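Putative membrane protein mmpL11 (PDB 4Y0L) probably works as a membrane transporter of the RND family in Mycobacterium tuberculosis, represented here by its periplasmic D2 domain. Local coordinates at residues Pro1-Ala13 with Pro77-Gly88; Ile25-Ala39 with Asp46-Leu56. One frame throughout, in Å; residues are numbered along the deposited sequence.

Contact 1: Pro1-Ala13 with Pro77-Gly88; sequences PVQVLVRFDAGGA and PRVAGAAQVDVG
R7 and Q84 meet through contrasting torsions. The arginine bends at chi2 (119°) and again at chi3, which folds its guanidinium back over strand 84-87, whereas Q84 sets CG opposite its own backbone N (chi1 -159°) and runs straight on from there. The two flat groups consequently stack with their planes 22° apart, and Q84 OE1 sits 3.4 Å from R7 CZ, over the centre of the guanidinium face. The edge of the same group is used differently: R7 NH1 forms a salt bridge to D86 OD2 at 2.5 Å, a value so short that it is doubtful at this resolution. Water 1 lies between D86 OD2 (2.6 Å) and L5 O and may bridge them.

Alongside this polar layer the strands run antiparallel. L5 with D86 and R7 with Q84 are hydrogen-bonded pairs, as L5 N to D86 O (2.9 Å) and R7 N to Q84 O (2.9 Å) attest, and G88 N to Q3 O extends the pairing toward the C-terminus. On the opposite face, V4 CG1 meets V85 CG1 at 3.8 Å and V2 CG1 meets V87 CG1 at 3.8 Å; on this valine face I69 and M72 of helix 66-80 touch V2 and V87. F8, whose ring stacks on H18, reaches A83 CB with CE1 at 3.6 Å.

Chemically, the strand pair is amphipathic: valines face the helices, while a charge pair, stacked amide and water occupy the more exposed side. D86 probably offsets the charge of R7; the Q84 amide covers one guanidinium face while D86 takes its edge, together probably restraining its rotation.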
loop_
_atom_site.group_PDB
_atom_site.type_symbol
_atom_site.label_atom_id
_atom_site.label_comp_id
_atom_site.label_asym_id
_atom_site.label_seq_id
_atom_site.Cartn_x
_atom_site.Cartn_y
_atom_site.Cartn_z
ATOM N N PRO A 1 -6.045 5.732 11.478
ATOM C CA PRO A 1 -5.673 5.604 10.064
ATOM C C PRO A 1 -4.399 4.783 9.869
ATOM O O PRO A 1 -3.303 5.262 10.161
ATOM C CB PRO A 1 -5.471 7.058 9.625
ATOM C CG PRO A 1 -6.366 7.842 10.519
ATOM C CD PRO A 1 -6.366 7.123 11.841
ATOM N N VAL A 2 -4.549 3.554 9.385
ATOM C CA VAL A 2 -3.409 2.672 9.162
ATOM C C VAL A 2 -2.628 3.117 7.927
ATOM O O VAL A 2 -3.214 3.379 6.877
ATOM C CB VAL A 2 -3.857 1.202 8.991
ATOM C CG1 VAL A 2 -2.649 0.282 8.839
ATOM C CG2 VAL A 2 -4.706 0.765 10.174
ATOM N N GLN A 3 -1.307 3.197 8.067
ATOM C CA GLN A 3 -0.429 3.638 6.986
ATOM C C GLN A 3 0.296 2.466 6.336
ATOM O O GLN A 3 0.805 1.586 7.028
ATOM C CB GLN A 3 0.600 4.642 7.510
ATOM C CG GLN A 3 0.014 5.954 7.988
ATOM C CD GLN A 3 1.049 6.829 8.665
ATOM O OE1 GLN A 3 1.469 6.556 9.791
ATOM N NE2 GLN A 3 1.478 7.880 7.976
ATOM N N VAL A 4 0.345 2.471 5.005
ATOM C CA VAL A 4 1.084 1.466 4.244
ATOM C C VAL A 4 1.985 2.151 3.222
ATOM O O VAL A 4 1.521 2.953 2.412
ATOM C CB VAL A 4 0.136 0.483 3.526
ATOM C CG1 VAL A 4 0.925 -0.511 2.676
ATOM C CG2 VAL A 4 -0.722 -0.255 4.538
ATOM N N LEU A 5 3.274 1.824 3.272
ATOM C CA LEU A 5 4.272 2.436 2.402
ATOM C C LEU A 5 4.795 1.429 1.381
ATOM O O LEU A 5 5.215 0.333 1.746
ATOM C CB LEU A 5 5.432 2.989 3.234
ATOM C CG LEU A 5 6.433 3.873 2.489
ATOM C CD1 LEU A 5 5.839 5.246 2.216
ATOM C CD2 LEU A 5 7.726 3.992 3.275
ATOM N N VAL A 6 4.772 1.813 0.107
ATOM C CA VAL A 6 5.235 0.946 -0.971
ATOM C C VAL A 6 6.433 1.570 -1.684
ATOM O O VAL A 6 6.332 2.670 -2.224
ATOM C CB VAL A 6 4.119 0.676 -2.002
ATOM C CG1 VAL A 6 4.535 -0.439 -2.952
ATOM C CG2 VAL A 6 2.818 0.311 -1.300
ATOM N N ARG A 7 7.559 0.861 -1.681
ATOM C CA ARG A 7 8.775 1.334 -2.340
ATOM C C ARG A 7 9.099 0.477 -3.552
ATOM O O ARG A 7 8.970 -0.748 -3.513
ATOM C CB ARG A 7 9.965 1.328 -1.372
ATOM C CG ARG A 7 9.849 2.328 -0.232
ATOM C CD ARG A 7 9.840 1.639 1.120
ATOM N NE ARG A 7 11.187 1.418 1.641
ATOM C CZ ARG A 7 11.482 0.580 2.631
ATOM N NH1 ARG A 7 10.527 -0.139 3.208
ATOM N NH2 ARG A 7 12.736 0.450 3.039
ATOM N N PHE A 8 9.524 1.138 -4.626
ATOM C CA PHE A 8 9.928 0.467 -5.853
ATOM C C PHE A 8 11.420 0.656 -6.097
ATOM O O PHE A 8 12.000 1.666 -5.701
ATOM C CB PHE A 8 9.127 0.996 -7.040
ATOM C CG PHE A 8 7.657 0.723 -6.943
ATOM C CD1 PHE A 8 7.142 -0.500 -7.336
ATOM C CD2 PHE A 8 6.789 1.687 -6.458
ATOM C CE1 PHE A 8 5.788 -0.759 -7.249
ATOM C CE2 PHE A 8 5.434 1.435 -6.368
ATOM C CZ PHE A 8 4.931 0.209 -6.765
ATOM N N ASP A 9 12.030 -0.320 -6.760
ATOM C CA ASP A 9 13.474 -0.341 -6.952
ATOM C C ASP A 9 13.898 0.398 -8.217
ATOM O O ASP A 9 15.033 0.864 -8.312
ATOM C CB ASP A 9 13.981 -1.784 -7.010
ATOM C CG ASP A 9 15.014 -2.089 -5.939
ATOM O OD1 ASP A 9 15.813 -1.192 -5.597
ATOM O OD2 ASP A 9 15.027 -3.235 -5.441
ATOM N N ALA A 10 12.995 0.489 -9.189
ATOM C CA ALA A 10 13.287 1.183 -10.441
ATOM C C ALA A 10 12.211 2.205 -10.785
ATOM O O ALA A 10 11.016 1.912 -10.722
ATOM C CB ALA A 10 13.438 0.183 -11.574
ATOM N N GLY A 11 12.647 3.404 -11.155
ATOM C CA GLY A 11 11.731 4.440 -11.593
ATOM C C GLY A 11 10.923 5.028 -10.455
ATOM O O GLY A 11 11.000 4.563 -9.315
ATOM N N GLY A 12 10.144 6.057 -10.764
ATOM C CA GLY A 12 9.315 6.708 -9.769
ATOM C C GLY A 12 8.084 5.891 -9.442
ATOM O O GLY A 12 7.579 5.143 -10.284
ATOM N N ALA A 13 7.599 6.040 -8.212
ATOM C CA ALA A 13 6.435 5.294 -7.747
ATOM C C ALA A 13 5.206 5.587 -8.602
ATOM O O ALA A 13 4.368 4.711 -8.812
ATOM C CB ALA A 13 6.151 5.622 -6.290
ATOM N N PRO A 77 2.115 -8.619 1.153
ATOM C CA PRO A 77 3.341 -9.009 0.443
ATOM C C PRO A 77 3.083 -9.875 -0.790
ATOM O O PRO A 77 3.794 -9.717 -1.784
ATOM C CB PRO A 77 4.125 -9.790 1.501
ATOM C CG PRO A 77 3.660 -9.234 2.791
ATOM C CD PRO A 77 2.208 -8.913 2.594
ATOM N N ARG A 78 2.097 -10.767 -0.730
ATOM C CA ARG A 78 1.739 -11.582 -1.892
ATOM C C ARG A 78 1.412 -10.682 -3.071
ATOM O O ARG A 78 1.816 -10.935 -4.205
ATOM C CB ARG A 78 0.523 -12.475 -1.623
ATOM C CG ARG A 78 0.401 -13.090 -0.241
ATOM C CD ARG A 78 -0.807 -14.020 -0.236
ATOM N NE ARG A 78 -1.330 -14.314 1.095
ATOM C CZ ARG A 78 -0.712 -15.069 1.999
ATOM N NH1 ARG A 78 0.475 -15.595 1.734
ATOM N NH2 ARG A 78 -1.279 -15.285 3.177
ATOM N N VAL A 79 0.662 -9.628 -2.771
ATOM C CA VAL A 79 0.111 -8.729 -3.773
ATOM C C VAL A 79 1.165 -7.774 -4.322
ATOM O O VAL A 79 1.093 -7.357 -5.475
ATOM C CB VAL A 79 -1.062 -7.914 -3.171
ATOM C CG1 VAL A 79 -1.633 -6.935 -4.182
ATOM C CG2 VAL A 79 -2.147 -8.853 -2.669
ATOM N N ALA A 80 2.146 -7.433 -3.492
ATOM C CA ALA A 80 3.129 -6.417 -3.853
ATOM C C ALA A 80 4.201 -6.973 -4.786
ATOM O O ALA A 80 4.748 -6.247 -5.616
ATOM C CB ALA A 80 3.764 -5.845 -2.603
ATOM N N GLY A 81 4.499 -8.261 -4.650
ATOM C CA GLY A 81 5.502 -8.897 -5.485
ATOM C C GLY A 81 6.898 -8.418 -5.142
ATOM O O GLY A 81 7.341 -8.543 -4.001
ATOM N N ALA A 82 7.592 -7.863 -6.131
ATOM C CA ALA A 82 8.975 -7.430 -5.946
ATOM C C ALA A 82 9.055 -6.115 -5.174
ATOM O O ALA A 82 10.088 -5.797 -4.584
ATOM C CB ALA A 82 9.666 -7.294 -7.291
ATOM N N ALA A 83 7.967 -5.354 -5.177
ATOM C CA ALA A 83 7.933 -4.079 -4.467
ATOM C C ALA A 83 7.989 -4.311 -2.962
ATOM O O ALA A 83 7.515 -5.332 -2.463
ATOM C CB ALA A 83 6.691 -3.290 -4.841
ATOM N N GLN A 84 8.578 -3.359 -2.246
ATOM C CA GLN A 84 8.712 -3.450 -0.798
ATOM C C GLN A 84 7.510 -2.802 -0.117
ATOM O O GLN A 84 7.121 -1.693 -0.472
ATOM C CB GLN A 84 10.010 -2.780 -0.345
ATOM C CG GLN A 84 10.506 -3.223 1.019
ATOM C CD GLN A 84 11.885 -2.674 1.336
ATOM O OE1 GLN A 84 12.483 -1.961 0.529
ATOM N NE2 GLN A 84 12.397 -3.006 2.516
ATOM N N VAL A 85 6.927 -3.503 0.851
ATOM C CA VAL A 85 5.772 -2.996 1.589
ATOM C C VAL A 85 6.057 -2.973 3.087
ATOM O O VAL A 85 6.724 -3.859 3.616
ATOM C CB VAL A 85 4.509 -3.851 1.320
ATOM C CG1 VAL A 85 3.345 -3.417 2.213
ATOM C CG2 VAL A 85 4.106 -3.754 -0.134
ATOM N N ASP A 86 5.542 -1.948 3.759
ATOM C CA ASP A 86 5.665 -1.823 5.205
ATOM C C ASP A 86 4.402 -1.209 5.790
ATOM O O ASP A 86 3.907 -0.200 5.289
ATOM C CB ASP A 86 6.881 -0.973 5.575
ATOM C CG ASP A 86 8.193 -1.683 5.310
ATOM O OD1 ASP A 86 8.673 -2.399 6.214
ATOM O OD2 ASP A 86 8.744 -1.525 4.199
ATOM N N VAL A 87 3.887 -1.828 6.848
ATOM C CA VAL A 87 2.706 -1.330 7.541
ATOM C C VAL A 87 3.112 -0.630 8.837
ATOM O O VAL A 87 3.858 -1.183 9.645
ATOM C CB VAL A 87 1.714 -2.467 7.862
ATOM C CG1 VAL A 87 0.443 -1.906 8.487
ATOM C CG2 VAL A 87 1.382 -3.258 6.605
ATOM N N GLY A 88 2.616 0.587 9.028
ATOM C CA GLY A 88 2.896 1.339 10.236
ATOM C C GLY A 88 2.147 0.783 11.431
ATOM O O GLY A 88 2.557 0.971 12.578
HETATM O O HOH W 1 7.531 -0.158 2.419
#

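Contact 2: Ile25-Ala39 with Asp46-Leu56; sequences IRHRIAQAPNVVSVA and DNGSALLSAVL
L52 and A54 receive the side chains of helix 25-29. L52 CD1 touches I25 CG2 at 3.8 Å, the two side chains crossing at about a right angle, and it also meets I29 CD1 at 4.0 Å. Because I29 directs CG1 away from its carbonyl carbon (chi1 -70°), its other branch, CG2, is left to settle on A54 CB at 3.6 Å. The helix segment runs nearly along strand 49-55, their directions differing by 17°, which lets successive helix turns reach alternate residues of the strand.

Beside this apolar layer the backbone pairing is irregular. V36 N bonds to V55 O at 3.2 Å, and V55 N in turn bonds to S37 O at 2.8 Å; V36 and S37 thus both face V55, a classic beta bulge. Regular pairing follows: V38 lies opposite A54 in a non-hydrogen-bonded pair, and A39 N binds S53 O at 2.9 Å.

R26 fastens the helix to the edge strand. Its chain, extended from CG to NE, lays CD against L52 CD2, after which NE donates to A39 O (3.1 Å) and NH2 to V38 O (3.0 Å). The first of these comes from well above the carbonyl plane, 59° out of it, whereas the second is only tilted. Two consecutive carbonyls therefore limit rotation of the guanidinium.

Farther out, strand 2-7 pairs with the other edge of strand 49-55 through V2 and V4, and V6 packs on I25. R42 holds S53 OG, and W71 of helix 66-80 covers A32 and P33. With strand 2-7 before it and helix 66-80 and strand 84-87 after it, this alpha-beta-beta unit fits a beta-alpha-beta-beta-alpha-beta, ferredoxin-like fold.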
loop_
_atom_site.group_PDB
_atom_site.type_symbol
_atom_site.label_atom_id
_atom_site.label_comp_id
_atom_site.label_asym_id
_atom_site.label_seq_id
_atom_site.Cartn_x
_atom_site.Cartn_y
_atom_site.Cartn_z
ATOM N N ILE A 25 -2.551 -3.435 -4.416
ATOM C CA ILE A 25 -2.317 -3.305 -2.981
ATOM C C ILE A 25 -3.464 -2.540 -2.332
ATOM O O ILE A 25 -3.951 -2.916 -1.269
ATOM C CB ILE A 25 -0.979 -2.589 -2.693
ATOM C CG1 ILE A 25 0.188 -3.464 -3.148
ATOM C CG2 ILE A 25 -0.829 -2.280 -1.205
ATOM C CD1 ILE A 25 1.487 -2.716 -3.317
ATOM N N ARG A 26 -3.888 -1.464 -2.984
ATOM C CA ARG A 26 -4.976 -0.635 -2.487
ATOM C C ARG A 26 -6.267 -1.441 -2.346
ATOM O O ARG A 26 -6.980 -1.324 -1.349
ATOM C CB ARG A 26 -5.187 0.553 -3.424
ATOM C CG ARG A 26 -6.299 1.492 -2.999
ATOM C CD ARG A 26 -6.193 2.831 -3.714
ATOM N NE ARG A 26 -7.220 3.775 -3.270
ATOM C CZ ARG A 26 -8.307 4.109 -3.966
ATOM N NH1 ARG A 26 -8.537 3.592 -5.167
ATOM N NH2 ARG A 26 -9.169 4.978 -3.456
ATOM N N HIS A 27 -6.548 -2.269 -3.345
ATOM C CA HIS A 27 -7.751 -3.097 -3.361
ATOM C C HIS A 27 -7.745 -4.151 -2.255
ATOM O O HIS A 27 -8.793 -4.477 -1.695
ATOM C CB HIS A 27 -7.893 -3.771 -4.728
ATOM C CG HIS A 27 -9.001 -4.773 -4.801
ATOM N ND1 HIS A 27 -8.793 -6.125 -4.620
ATOM C CD2 HIS A 27 -10.323 -4.626 -5.048
ATOM C CE1 HIS A 27 -9.942 -6.765 -4.747
ATOM N NE2 HIS A 27 -10.887 -5.878 -5.005
ATOM N N ARG A 28 -6.569 -4.686 -1.940
ATOM C CA ARG A 28 -6.455 -5.701 -0.899
ATOM C C ARG A 28 -6.589 -5.074 0.488
ATOM O O ARG A 28 -7.120 -5.694 1.410
ATOM C CB ARG A 28 -5.122 -6.443 -1.012
ATOM C CG ARG A 28 -5.050 -7.726 -0.189
ATOM C CD ARG A 28 -5.885 -8.834 -0.812
ATOM N NE ARG A 28 -5.847 -10.071 -0.029
ATOM C CZ ARG A 28 -6.874 -10.587 0.647
ATOM N NH1 ARG A 28 -8.063 -9.995 0.654
ATOM N NH2 ARG A 28 -6.711 -11.717 1.320
ATOM N N ILE A 29 -6.103 -3.846 0.631
ATOM C CA ILE A 29 -6.233 -3.109 1.884
ATOM C C ILE A 29 -7.705 -2.881 2.211
ATOM O O ILE A 29 -8.122 -3.019 3.360
ATOM C CB ILE A 29 -5.496 -1.749 1.817
ATOM C CG1 ILE A 29 -3.984 -1.970 1.799
ATOM C CG2 ILE A 29 -5.863 -0.860 3.012
ATOM C CD1 ILE A 29 -3.184 -0.745 1.403
ATOM N N ALA A 30 -8.488 -2.537 1.194
ATOM C CA ALA A 30 -9.906 -2.252 1.377
ATOM C C ALA A 30 -10.674 -3.489 1.836
ATOM O O ALA A 30 -11.782 -3.378 2.360
ATOM C CB ALA A 30 -10.503 -1.713 0.090
ATOM N N GLN A 31 -10.082 -4.662 1.633
ATOM C CA GLN A 31 -10.697 -5.920 2.046
ATOM C C GLN A 31 -10.338 -6.289 3.482
ATOM O O GLN A 31 -10.916 -7.214 4.054
ATOM C CB GLN A 31 -10.277 -7.046 1.102
ATOM C CG GLN A 31 -11.105 -7.126 -0.170
ATOM C CD GLN A 31 -10.505 -8.061 -1.203
ATOM O OE1 GLN A 31 -9.365 -8.506 -1.068
ATOM N NE2 GLN A 31 -11.275 -8.367 -2.241
ATOM N N ALA A 32 -9.382 -5.569 4.062
ATOM C CA ALA A 32 -8.934 -5.847 5.422
ATOM C C ALA A 32 -10.071 -5.644 6.426
ATOM O O ALA A 32 -11.013 -4.896 6.158
ATOM C CB ALA A 32 -7.749 -4.961 5.776
ATOM N N PRO A 33 -9.989 -6.316 7.586
ATOM C CA PRO A 33 -11.036 -6.177 8.606
ATOM C C PRO A 33 -11.197 -4.744 9.102
ATOM O O PRO A 33 -10.209 -4.033 9.271
ATOM C CB PRO A 33 -10.552 -7.092 9.739
ATOM C CG PRO A 33 -9.096 -7.301 9.487
ATOM C CD PRO A 33 -8.941 -7.262 8.004
ATOM N N ASN A 34 -12.442 -4.321 9.302
ATOM C CA ASN A 34 -12.744 -3.010 9.873
ATOM C C ASN A 34 -12.253 -1.824 9.030
ATOM O O ASN A 34 -12.379 -0.673 9.448
ATOM C CB ASN A 34 -12.156 -2.915 11.286
ATOM C CG ASN A 34 -12.595 -4.062 12.180
ATOM O OD1 ASN A 34 -13.684 -4.612 12.010
ATOM N ND2 ASN A 34 -11.750 -4.429 13.139
ATOM N N VAL A 35 -11.693 -2.099 7.854
ATOM C CA VAL A 35 -11.313 -1.047 6.912
ATOM C C VAL A 35 -12.546 -0.630 6.119
ATOM O O VAL A 35 -13.333 -1.480 5.706
ATOM C CB VAL A 35 -10.186 -1.519 5.956
ATOM C CG1 VAL A 35 -10.125 -0.673 4.686
ATOM C CG2 VAL A 35 -8.848 -1.477 6.665
ATOM N N VAL A 36 -12.720 0.673 5.918
ATOM C CA VAL A 36 -13.894 1.176 5.211
ATOM C C VAL A 36 -13.520 2.157 4.096
ATOM O O VAL A 36 -14.196 2.217 3.066
ATOM C CB VAL A 36 -14.880 1.837 6.205
ATOM C CG1 VAL A 36 -14.219 2.962 6.986
ATOM C CG2 VAL A 36 -16.121 2.339 5.490
ATOM N N SER A 37 -12.439 2.904 4.293
ATOM C CA SER A 37 -11.945 3.825 3.278
ATOM C C SER A 37 -10.449 3.655 3.070
ATOM O O SER A 37 -9.685 3.550 4.031
ATOM C CB SER A 37 -12.254 5.269 3.671
ATOM O OG SER A 37 -11.962 5.480 5.040
ATOM N N VAL A 38 -10.046 3.609 1.804
ATOM C CA VAL A 38 -8.638 3.631 1.437
ATOM C C VAL A 38 -8.369 4.843 0.556
ATOM O O VAL A 38 -8.987 5.004 -0.495
ATOM C CB VAL A 38 -8.211 2.366 0.686
ATOM C CG1 VAL A 38 -6.700 2.327 0.557
ATOM C CG2 VAL A 38 -8.704 1.117 1.397
ATOM N N ALA A 39 -7.448 5.691 0.998
ATOM C CA ALA A 39 -7.062 6.872 0.240
ATOM C C ALA A 39 -6.361 6.471 -1.054
ATOM O O ALA A 39 -5.748 5.407 -1.120
ATOM C CB ALA A 39 -6.154 7.757 1.075
ATOM N N ASP A 46 9.934 12.900 -3.641
ATOM C CA ASP A 46 11.068 12.156 -4.173
ATOM C C ASP A 46 10.608 11.126 -5.206
ATOM O O ASP A 46 11.387 10.683 -6.051
ATOM C CB ASP A 46 11.815 11.463 -3.030
ATOM C CG ASP A 46 13.128 10.849 -3.472
ATOM O OD1 ASP A 46 13.706 11.322 -4.474
ATOM O OD2 ASP A 46 13.586 9.895 -2.808
ATOM N N ASN A 47 9.334 10.753 -5.121
ATOM C CA ASN A 47 8.751 9.704 -5.956
ATOM C C ASN A 47 9.443 8.365 -5.715
ATOM O O ASN A 47 9.436 7.485 -6.574
ATOM C CB ASN A 47 8.824 10.080 -7.442
ATOM C CG ASN A 47 7.636 9.548 -8.245
ATOM O OD1 ASN A 47 6.716 8.941 -7.697
ATOM N ND2 ASN A 47 7.654 9.786 -9.549
ATOM N N GLY A 48 10.040 8.217 -4.535
ATOM C CA GLY A 48 10.669 6.969 -4.145
ATOM C C GLY A 48 9.655 5.978 -3.607
ATOM O O GLY A 48 9.854 4.765 -3.696
ATOM N N SER A 49 8.560 6.499 -3.060
ATOM C CA SER A 49 7.547 5.661 -2.425
ATOM C C SER A 49 6.134 6.195 -2.626
ATOM O O SER A 49 5.936 7.320 -3.088
ATOM C CB SER A 49 7.833 5.541 -0.928
ATOM O OG SER A 49 7.840 6.818 -0.315
ATOM N N ALA A 50 5.157 5.367 -2.268
ATOM C CA ALA A 50 3.753 5.752 -2.298
ATOM C C ALA A 50 3.086 5.387 -0.975
ATOM O O ALA A 50 3.155 4.239 -0.534
ATOM C CB ALA A 50 3.039 5.076 -3.456
ATOM N N LEU A 51 2.445 6.369 -0.347
ATOM C CA LEU A 51 1.746 6.144 0.912
ATOM C C LEU A 51 0.269 5.855 0.663
ATOM O O LEU A 51 -0.422 6.622 -0.005
ATOM C CB LEU A 51 1.890 7.355 1.838
ATOM C CG LEU A 51 1.335 7.163 3.255
ATOM C CD1 LEU A 51 2.290 6.334 4.104
ATOM C CD2 LEU A 51 1.047 8.503 3.916
ATOM N N LEU A 52 -0.197 4.733 1.201
ATOM C CA LEU A 52 -1.613 4.388 1.190
ATOM C C LEU A 52 -2.149 4.397 2.617
ATOM O O LEU A 52 -1.681 3.639 3.467
ATOM C CB LEU A 52 -1.832 3.020 0.540
ATOM C CG LEU A 52 -1.550 2.950 -0.964
ATOM C CD1 LEU A 52 -1.411 1.507 -1.428
ATOM C CD2 LEU A 52 -2.648 3.658 -1.751
ATOM N N SER A 53 -3.125 5.266 2.871
ATOM C CA SER A 53 -3.696 5.418 4.205
ATOM C C SER A 53 -5.133 4.910 4.252
ATOM O O SER A 53 -5.994 5.376 3.503
ATOM C CB SER A 53 -3.641 6.882 4.643
ATOM O OG SER A 53 -4.547 7.674 3.893
ATOM N N ALA A 54 -5.377 3.955 5.144
ATOM C CA ALA A 54 -6.693 3.343 5.290
ATOM C C ALA A 54 -7.352 3.765 6.592
ATOM O O ALA A 54 -6.774 3.629 7.673
ATOM C CB ALA A 54 -6.581 1.837 5.231
ATOM N N VAL A 55 -8.574 4.274 6.480
ATOM C CA VAL A 55 -9.357 4.620 7.653
ATOM C C VAL A 55 -10.146 3.405 8.133
ATOM O O VAL A 55 -10.665 2.622 7.331
ATOM C CB VAL A 55 -10.312 5.786 7.369
ATOM C CG1 VAL A 55 -11.142 6.104 8.600
ATOM C CG2 VAL A 55 -9.534 7.015 6.930
ATOM N N LEU A 56 -10.221 3.260 9.450
ATOM C CA LEU A 56 -10.879 2.125 10.079
ATOM C C LEU A 56 -12.154 2.560 10.782
ATOM O O LEU A 56 -12.116 3.433 11.652
ATOM C CB LEU A 56 -9.933 1.456 11.076
ATOM C CG LEU A 56 -8.766 0.716 10.426
ATOM C CD1 LEU A 56 -7.743 0.280 11.463
ATOM C CD2 LEU A 56 -9.302 -0.478 9.658
#

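Overall arrangement
The two contacts lie about 11 Å apart, centre to centre, on one four-stranded antiparallel sheet ordered 37-43, 49-55, 2-7, 84-87. Contact 1 joins the chain ends and forms one flank; contact 2 falls entirely between its segments in sequence and forms the other. They meet where neighbouring strands 2-7 and 49-55 pair, with V4 O 2.8 Å from L52 N and V2 N 2.8 Å from A54 O, both probable hydrogen bonds. Helices 19-29 and 66-80 pack on the valine face of the sheet, completing a beta-alpha-beta-beta-alpha-beta order. This ferredoxin-like topology, resembling the periplasmic subdomains of RND transporters, brings the domain's termini together, consistent with insertion between membrane segments.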